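Local coordinates for isochorismatase family protein family (Burkholderia thailandensis, PDB 3TXY), which is of unknown specific function but belongs to the isochorismatase family of cysteine hydrolase-like proteins and is probably a hydrolase, at residues P81-D85 with P86-A90; G110-G114 with T115-V119; Q175-P178 with K179-Q182. All coordinates share one frame; numbering follows the deposited sequence.

Interaction 1 (P81-D85 with P86-A90)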
loop_
_atom_site.group_PDB
_atom_site.type_symbol
_atom_site.label_atom_id
_atom_site.label_comp_id
_atom_site.label_asym_id
_atom_site.label_seq_id
_atom_site.Cartn_x
_atom_site.Cartn_y
_atom_site.Cartn_z
ATOM N N PRO A 81 17.117 14.000 1.517
ATOM C CA PRO A 81 17.641 13.944 0.154
ATOM C C PRO A 81 18.186 12.539 -0.131
ATOM O O PRO A 81 18.567 11.821 0.804
ATOM C CB PRO A 81 18.757 14.994 0.153
ATOM C CG PRO A 81 18.447 15.898 1.301
ATOM C CD PRO A 81 17.820 15.009 2.333
ATOM N N PRO A 82 18.188 12.126 -1.406
ATOM C CA PRO A 82 18.688 10.787 -1.715
ATOM C C PRO A 82 20.158 10.622 -1.329
ATOM O O PRO A 82 20.978 11.464 -1.678
ATOM C CB PRO A 82 18.523 10.688 -3.243
ATOM C CG PRO A 82 17.659 11.836 -3.634
ATOM C CD PRO A 82 17.894 12.899 -2.621
ATOM N N ASN A 83 20.486 9.551 -0.605
ATOM C CA ASN A 83 21.884 9.251 -0.280
ATOM C C ASN A 83 22.549 8.508 -1.435
ATOM O O ASN A 83 22.168 7.383 -1.756
ATOM C CB ASN A 83 22.006 8.431 1.010
ATOM C CG ASN A 83 23.439 8.379 1.544
ATOM O OD1 ASN A 83 24.399 8.377 0.782
ATOM N ND2 ASN A 83 23.581 8.345 2.862
ATOM N N LEU A 84 23.547 9.148 -2.052
ATOM C CA LEU A 84 24.212 8.593 -3.238
ATOM C C LEU A 84 25.544 7.894 -2.915
ATOM O O LEU A 84 26.271 7.496 -3.810
ATOM C CB LEU A 84 24.388 9.686 -4.307
ATOM C CG LEU A 84 23.131 9.993 -5.138
ATOM C CD1 LEU A 84 21.889 10.063 -4.266
ATOM C CD2 LEU A 84 23.275 11.275 -5.969
ATOM N N ASP A 85 25.842 7.719 -1.635
ATOM C CA ASP A 85 26.963 6.883 -1.206
ATOM C C ASP A 85 26.673 5.438 -1.619
ATOM O O ASP A 85 25.654 4.879 -1.214
ATOM C CB ASP A 85 27.096 6.967 0.315
ATOM C CG ASP A 85 28.341 6.284 0.854
ATOM O OD1 ASP A 85 28.938 5.404 0.191
ATOM O OD2 ASP A 85 28.718 6.640 1.987
ATOM N N PRO A 86 27.566 4.818 -2.412
ATOM C CA PRO A 86 27.301 3.420 -2.766
ATOM C C PRO A 86 27.145 2.490 -1.549
ATOM O O PRO A 86 26.430 1.502 -1.625
ATOM C CB PRO A 86 28.528 3.028 -3.607
ATOM C CG PRO A 86 29.033 4.330 -4.140
ATOM C CD PRO A 86 28.820 5.304 -3.021
ATOM N N GLU A 87 27.790 2.817 -0.429
ATOM C CA GLU A 87 27.647 1.991 0.771
ATOM C C GLU A 87 26.247 2.041 1.384
ATOM O O GLU A 87 25.816 1.078 2.012
ATOM C CB GLU A 87 28.714 2.346 1.822
ATOM C CG GLU A 87 30.105 1.830 1.467
ATOM C CD GLU A 87 30.109 0.353 1.083
ATOM O OE1 GLU A 87 29.734 -0.480 1.932
ATOM O OE2 GLU A 87 30.474 0.021 -0.073
ATOM N N TRP A 88 25.524 3.139 1.165
ATOM C CA TRP A 88 24.190 3.281 1.703
ATOM C C TRP A 88 23.250 2.183 1.217
ATOM O O TRP A 88 22.420 1.687 1.987
ATOM C CB TRP A 88 23.652 4.677 1.391
ATOM C CG TRP A 88 22.269 4.886 1.946
ATOM C CD1 TRP A 88 21.910 5.281 3.230
ATOM C CD2 TRP A 88 20.998 4.736 1.226
ATOM N NE1 TRP A 88 20.543 5.345 3.355
ATOM C CE2 TRP A 88 19.940 5.034 2.193
ATOM C CE3 TRP A 88 20.646 4.392 -0.078
ATOM C CZ2 TRP A 88 18.591 5.001 1.841
ATOM C CZ3 TRP A 88 19.294 4.328 -0.416
ATOM C CH2 TRP A 88 18.288 4.631 0.520
ATOM N N SER A 89 23.399 1.778 -0.044
ATOM C CA SER A 89 22.516 0.759 -0.656
ATOM C C SER A 89 23.115 -0.657 -0.724
ATOM O O SER A 89 22.416 -1.596 -1.175
ATOM C CB SER A 89 22.096 1.197 -2.064
ATOM O OG SER A 89 23.214 1.405 -2.910
ATOM N N ALA A 90 24.368 -0.822 -0.278
ATOM C CA ALA A 90 25.016 -2.144 -0.203
ATOM C C ALA A 90 24.346 -3.004 0.874
ATOM O O ALA A 90 23.984 -2.501 1.928
ATOM C CB ALA A 90 26.520 -2.008 0.100
HETATM O O HOH W 1 23.702 4.055 -2.931
#
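An Asx turn running into a helix N-cap joins Asn83 and Asp85 to Trp88 and Glu87 at the start of the short, weakly bonded helix 86-89. Asn83 OD1 accepts from Asp85 N at 2.9 Å, in the carbonyl plane, which closes the turn. The same side chain lies over one face of the Trp88 indole. Asn83 CB makes a CH-pi contact 3.8 Å from the centroid of the Trp88 five-membered ring. The amide is turned only 17° from the ring plane, and Asn83 ND2 lies 3.5 Å from Trp88 CD1. Trp88 holds CG anti to its own nitrogen (chi1 -179°), which swings the indole back over Asn83.

Asp85 is the N-cap. Asp85 OD1 accepts from Glu87 N at 2.9 Å, from above the carboxylate plane. Asp85 O accepts from Trp88 N at 3.0 Å. Pro86 follows directly and has no N-H to offer.

The contact lies at the surface. Gln64 NE2, just past strand 56-61, donates to Leu84 O, and His60 ND1, within that strand, bonds Ser89 O. One water bridges the N-cap residue and the helix: it donates to Asp85 O at 2.7 Å and also bonds Ser89 OG.

Interaction 2 (G110-G114 with T115-V119)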
loop_
_atom_site.group_PDB
_atom_site.type_symbol
_atom_site.label_atom_id
_atom_site.label_comp_id
_atom_site.label_asym_id
_atom_site.label_seq_id
_atom_site.Cartn_x
_atom_site.Cartn_y
_atom_site.Cartn_z
ATOM N N GLY A 110 7.657 0.432 -1.874
ATOM C CA GLY A 110 7.316 -0.932 -2.205
ATOM C C GLY A 110 8.231 -1.542 -3.235
ATOM O O GLY A 110 8.840 -0.833 -4.049
ATOM N N ALA A 111 8.306 -2.875 -3.215
ATOM C CA ALA A 111 9.286 -3.599 -4.016
ATOM C C ALA A 111 8.834 -4.043 -5.401
ATOM O O ALA A 111 9.585 -4.745 -6.078
ATOM C CB ALA A 111 9.825 -4.806 -3.237
ATOM N N PHE A 112 7.638 -3.643 -5.838
ATOM C CA PHE A 112 7.156 -4.002 -7.171
ATOM C C PHE A 112 7.363 -2.915 -8.225
ATOM O O PHE A 112 7.812 -3.204 -9.343
ATOM C CB PHE A 112 5.688 -4.356 -7.098
ATOM C CG PHE A 112 5.411 -5.678 -6.446
ATOM C CD1 PHE A 112 5.462 -6.845 -7.183
ATOM C CD2 PHE A 112 5.045 -5.754 -5.104
ATOM C CE1 PHE A 112 5.168 -8.065 -6.612
ATOM C CE2 PHE A 112 4.750 -6.967 -4.524
ATOM C CZ PHE A 112 4.826 -8.131 -5.273
ATOM N N THR A 113 6.975 -1.680 -7.897
ATOM C CA THR A 113 7.046 -0.583 -8.867
ATOM C C THR A 113 8.477 -0.414 -9.414
ATOM O O THR A 113 9.427 -0.280 -8.645
ATOM C CB THR A 113 6.577 0.752 -8.258
ATOM O OG1 THR A 113 5.239 0.624 -7.750
ATOM C CG2 THR A 113 6.600 1.860 -9.321
ATOM N N GLY A 114 8.606 -0.466 -10.745
ATOM C CA GLY A 114 9.888 -0.303 -11.392
ATOM C C GLY A 114 10.884 -1.424 -11.169
ATOM O O GLY A 114 12.080 -1.221 -11.368
ATOM N N THR A 115 10.411 -2.596 -10.743
ATOM C CA THR A 115 11.326 -3.716 -10.454
ATOM C C THR A 115 10.956 -4.950 -11.237
ATOM O O THR A 115 9.907 -4.987 -11.906
ATOM C CB THR A 115 11.388 -4.112 -8.964
ATOM O OG1 THR A 115 10.283 -4.957 -8.619
ATOM C CG2 THR A 115 11.451 -2.888 -8.011
ATOM N N ASP A 116 11.819 -5.959 -11.130
ATOM C CA ASP A 116 11.544 -7.290 -11.661
ATOM C C ASP A 116 11.030 -8.284 -10.626
ATOM O O ASP A 116 11.082 -9.483 -10.858
ATOM C CB ASP A 116 12.774 -7.871 -12.395
ATOM C CG ASP A 116 13.984 -8.115 -11.494
ATOM O OD1 ASP A 116 14.062 -7.550 -10.353
ATOM O OD2 ASP A 116 14.889 -8.872 -11.957
ATOM N N LEU A 117 10.524 -7.816 -9.486
ATOM C CA LEU A 117 10.072 -8.744 -8.447
ATOM C C LEU A 117 8.953 -9.670 -8.951
ATOM O O LEU A 117 9.035 -10.885 -8.814
ATOM C CB LEU A 117 9.616 -7.993 -7.194
ATOM C CG LEU A 117 9.070 -8.850 -6.034
ATOM C CD1 LEU A 117 10.091 -9.886 -5.578
ATOM C CD2 LEU A 117 8.691 -7.943 -4.879
ATOM N N ASP A 118 7.918 -9.106 -9.535
ATOM C CA ASP A 118 6.817 -9.944 -9.994
ATOM C C ASP A 118 7.285 -10.909 -11.094
ATOM O O ASP A 118 6.932 -12.088 -11.096
ATOM C CB ASP A 118 5.646 -9.112 -10.454
ATOM C CG ASP A 118 4.432 -9.951 -10.718
ATOM O OD1 ASP A 118 3.866 -10.498 -9.743
ATOM O OD2 ASP A 118 4.095 -10.114 -11.917
ATOM N N VAL A 119 8.074 -10.399 -12.036
ATOM C CA VAL A 119 8.680 -11.252 -13.066
ATOM C C VAL A 119 9.446 -12.457 -12.446
ATOM O O VAL A 119 9.326 -13.615 -12.897
ATOM C CB VAL A 119 9.606 -10.417 -13.994
ATOM C CG1 VAL A 119 10.648 -11.312 -14.685
ATOM C CG2 VAL A 119 8.777 -9.659 -15.024
HETATM O O HOH W 2 7.670 -6.149 -9.885
#
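Thr115 closes a type II beta turn that runs from Phe112 and leads through an ST turn into helix 117-123. Thr115 N donates to Phe112 O at 3.0 Å. Gly114 takes the positive phi (68°) of this turn. Thr115 OG1 is used twice. Thr115 OG1 donates to Ala111 O at 2.6 Å, tilted 25° from the carbonyl plane, and accepts from Leu117 N at 3.0 Å in a nearly straight bond. The first torsion (chi1 81°) sets OG1 between the backbone N and the carbonyl carbon, where it can meet both partners. The hydroxyl therefore links the loop before the turn to the first residue of the helix. Thr115 CG2 also packs near Ala111 O.

Asp116 holds the N-cap position, but its side chain makes no capping bond. Its OD2 instead bonds Gln120 NE2, within the helix.

Leu117 turns back to the loop. Leu117 CD2 sits over the centre of one Phe112 ring face, 3.9 Å from the centroid, in a CH-pi contact. The same Leu117 CD2 methyl touches Ala111 CB at 3.7 Å. Beyond this pair, Leu117 reaches Ile57 of strand 56-61, while Phe112 packs on helix 136-149. The dimer partner lies close by: Glu149 of the second subunit bonds Gly110 N and Thr113 OG1.

Asp118 comes to the edge of the Phe112 ring, with Asp118 CB in the ring plane and 4.0 Å from Phe112 CD1. Its carboxylate has other partners, a salt bridge to Arg122 and a bond from OD1 to Tyr152 OH. Its backbone is joined to the turn by a water, which accepts from Asp118 N and donates to Phe112 O, both at 3.0 Å.

Interaction 3 (Q175-P178 with K179-Q182)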
loop_
_atom_site.group_PDB
_atom_site.type_symbol
_atom_site.label_atom_id
_atom_site.label_comp_id
_atom_site.label_asym_id
_atom_site.label_seq_id
_atom_site.Cartn_x
_atom_site.Cartn_y
_atom_site.Cartn_z
ATOM N N GLN A 175 -3.744 -4.764 12.802
ATOM C CA GLN A 175 -4.848 -4.060 12.127
ATOM C C GLN A 175 -4.830 -4.188 10.593
ATOM O O GLN A 175 -5.876 -4.057 9.970
ATOM C CB GLN A 175 -4.889 -2.572 12.506
ATOM C CG GLN A 175 -5.010 -2.283 13.993
ATOM C CD GLN A 175 -6.304 -2.772 14.601
ATOM O OE1 GLN A 175 -7.398 -2.507 14.085
ATOM N NE2 GLN A 175 -6.193 -3.475 15.724
ATOM N N ILE A 176 -3.659 -4.425 10.003
ATOM C CA ILE A 176 -3.522 -4.477 8.550
ATOM C C ILE A 176 -3.148 -5.846 8.038
ATOM O O ILE A 176 -3.843 -6.396 7.234
ATOM C CB ILE A 176 -2.461 -3.486 8.008
ATOM C CG1 ILE A 176 -2.728 -2.060 8.505
ATOM C CG2 ILE A 176 -2.452 -3.535 6.479
ATOM C CD1 ILE A 176 -4.065 -1.476 8.078
ATOM N N PHE A 177 -2.015 -6.376 8.472
ATOM C CA PHE A 177 -1.490 -7.595 7.880
ATOM C C PHE A 177 -2.427 -8.810 7.983
ATOM O O PHE A 177 -2.497 -9.591 7.037
ATOM C CB PHE A 177 -0.125 -7.928 8.451
ATOM C CG PHE A 177 0.954 -6.935 8.097
ATOM C CD1 PHE A 177 0.821 -6.051 7.028
ATOM C CD2 PHE A 177 2.140 -6.939 8.810
ATOM C CE1 PHE A 177 1.845 -5.167 6.718
ATOM C CE2 PHE A 177 3.154 -6.061 8.506
ATOM C CZ PHE A 177 3.017 -5.176 7.458
ATOM N N PRO A 178 -3.132 -8.980 9.121
ATOM C CA PRO A 178 -4.072 -10.117 9.202
ATOM C C PRO A 178 -5.170 -10.082 8.137
ATOM O O PRO A 178 -5.751 -11.125 7.840
ATOM C CB PRO A 178 -4.669 -9.987 10.612
ATOM C CG PRO A 178 -3.652 -9.229 11.383
ATOM C CD PRO A 178 -3.089 -8.238 10.394
ATOM N N LYS A 179 -5.450 -8.908 7.567
ATOM C CA LYS A 179 -6.460 -8.772 6.525
ATOM C C LYS A 179 -5.977 -9.069 5.098
ATOM O O LYS A 179 -6.819 -9.288 4.185
ATOM C CB LYS A 179 -7.086 -7.383 6.569
ATOM C CG LYS A 179 -7.704 -7.063 7.916
ATOM C CD LYS A 179 -8.026 -5.600 8.059
ATOM C CE LYS A 179 -8.899 -5.332 9.285
ATOM N NZ LYS A 179 -8.726 -3.972 9.847
ATOM N N LEU A 180 -4.656 -9.075 4.909
ATOM C CA LEU A 180 -4.065 -9.281 3.598
ATOM C C LEU A 180 -3.167 -10.525 3.577
ATOM O O LEU A 180 -2.645 -10.895 2.536
ATOM C CB LEU A 180 -3.335 -8.008 3.123
ATOM C CG LEU A 180 -2.189 -7.458 3.967
ATOM C CD1 LEU A 180 -1.025 -8.440 4.108
ATOM C CD2 LEU A 180 -1.674 -6.107 3.433
ATOM N N GLY A 181 -3.017 -11.200 4.709
ATOM C CA GLY A 181 -2.152 -12.353 4.762
ATOM C C GLY A 181 -2.082 -12.915 6.168
ATOM O O GLY A 181 -3.032 -12.762 6.957
ATOM N N GLN A 182 -0.948 -13.550 6.464
ATOM C CA GLN A 182 -0.717 -14.241 7.741
ATOM C C GLN A 182 0.502 -13.666 8.462
ATOM O O GLN A 182 1.490 -13.329 7.828
ATOM C CB GLN A 182 -0.458 -15.732 7.501
ATOM C CG GLN A 182 -1.524 -16.470 6.724
ATOM C CD GLN A 182 -1.106 -17.913 6.438
ATOM O OE1 GLN A 182 -1.263 -18.800 7.291
ATOM N NE2 GLN A 182 -0.577 -18.147 5.247
HETATM O O HOH W 3 -9.076 -3.781 12.558
#
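Lys179 runs its extended side chain back along the last turn of the helix to the carbonyl oxygen of Gln175. Lys179 NZ donates to Gln175 O at 2.9 Å, in the carbonyl plane, while CD and CE lie beside the same oxygen. A water spans the two side chains. It donates to Gln175 OE1 at 2.6 Å and accepts from Lys179 NZ. Trp164 of the second subunit makes a cation-pi contact with Lys179 and a weak hydrogen bond to Gln175 OE1, so this end of the helix belongs to the dimer interface.

Residues 175-180 form the C-terminal end of helix 166-180, the crossover helix of a beta-alpha-beta unit between strands 153-162 and 182-184, and Gln182 starts the second of these strands. The helix is kinked at Pro178. Lys179 N donates to Ile176 O at 3.0 Å, and Leu180 N to Phe177 O at 3.1 Å. Gly181 leaves the helical conformation, and its N makes a weak bond to Phe177 O.

Leu180 places CG between its backbone N and carbonyl carbon (chi1 60°), which brings the two methyls back over the preceding turn. Leu180 CD1 comes to 3.5 Å from Phe177 O and also touches the Phe177 ring. Leu180 CD2 meets Ile176 CG2 at 4.1 Å.

How the interactions relate
The three contacts follow one another along the chain, and none nests in or crosses another. Interaction 1 comes first, where the loop after strand 56-61 folds into helix 86-89. Interaction 2 follows strand 102-106, outermost on one side of the parallel sheet within this chain, and leads its loop into helix 117-123. Interaction 3 ends helix 166-180 just before the outermost strand on the other side, 182-184. Interactions 1 and 3 lie on opposite sides of the chain's centre, with centres 32 Å apart. Interactions 2 and 3 have nearest atoms about 10 Å apart. Both of these reach the second subunit, whereas interaction 1 has no contact with it.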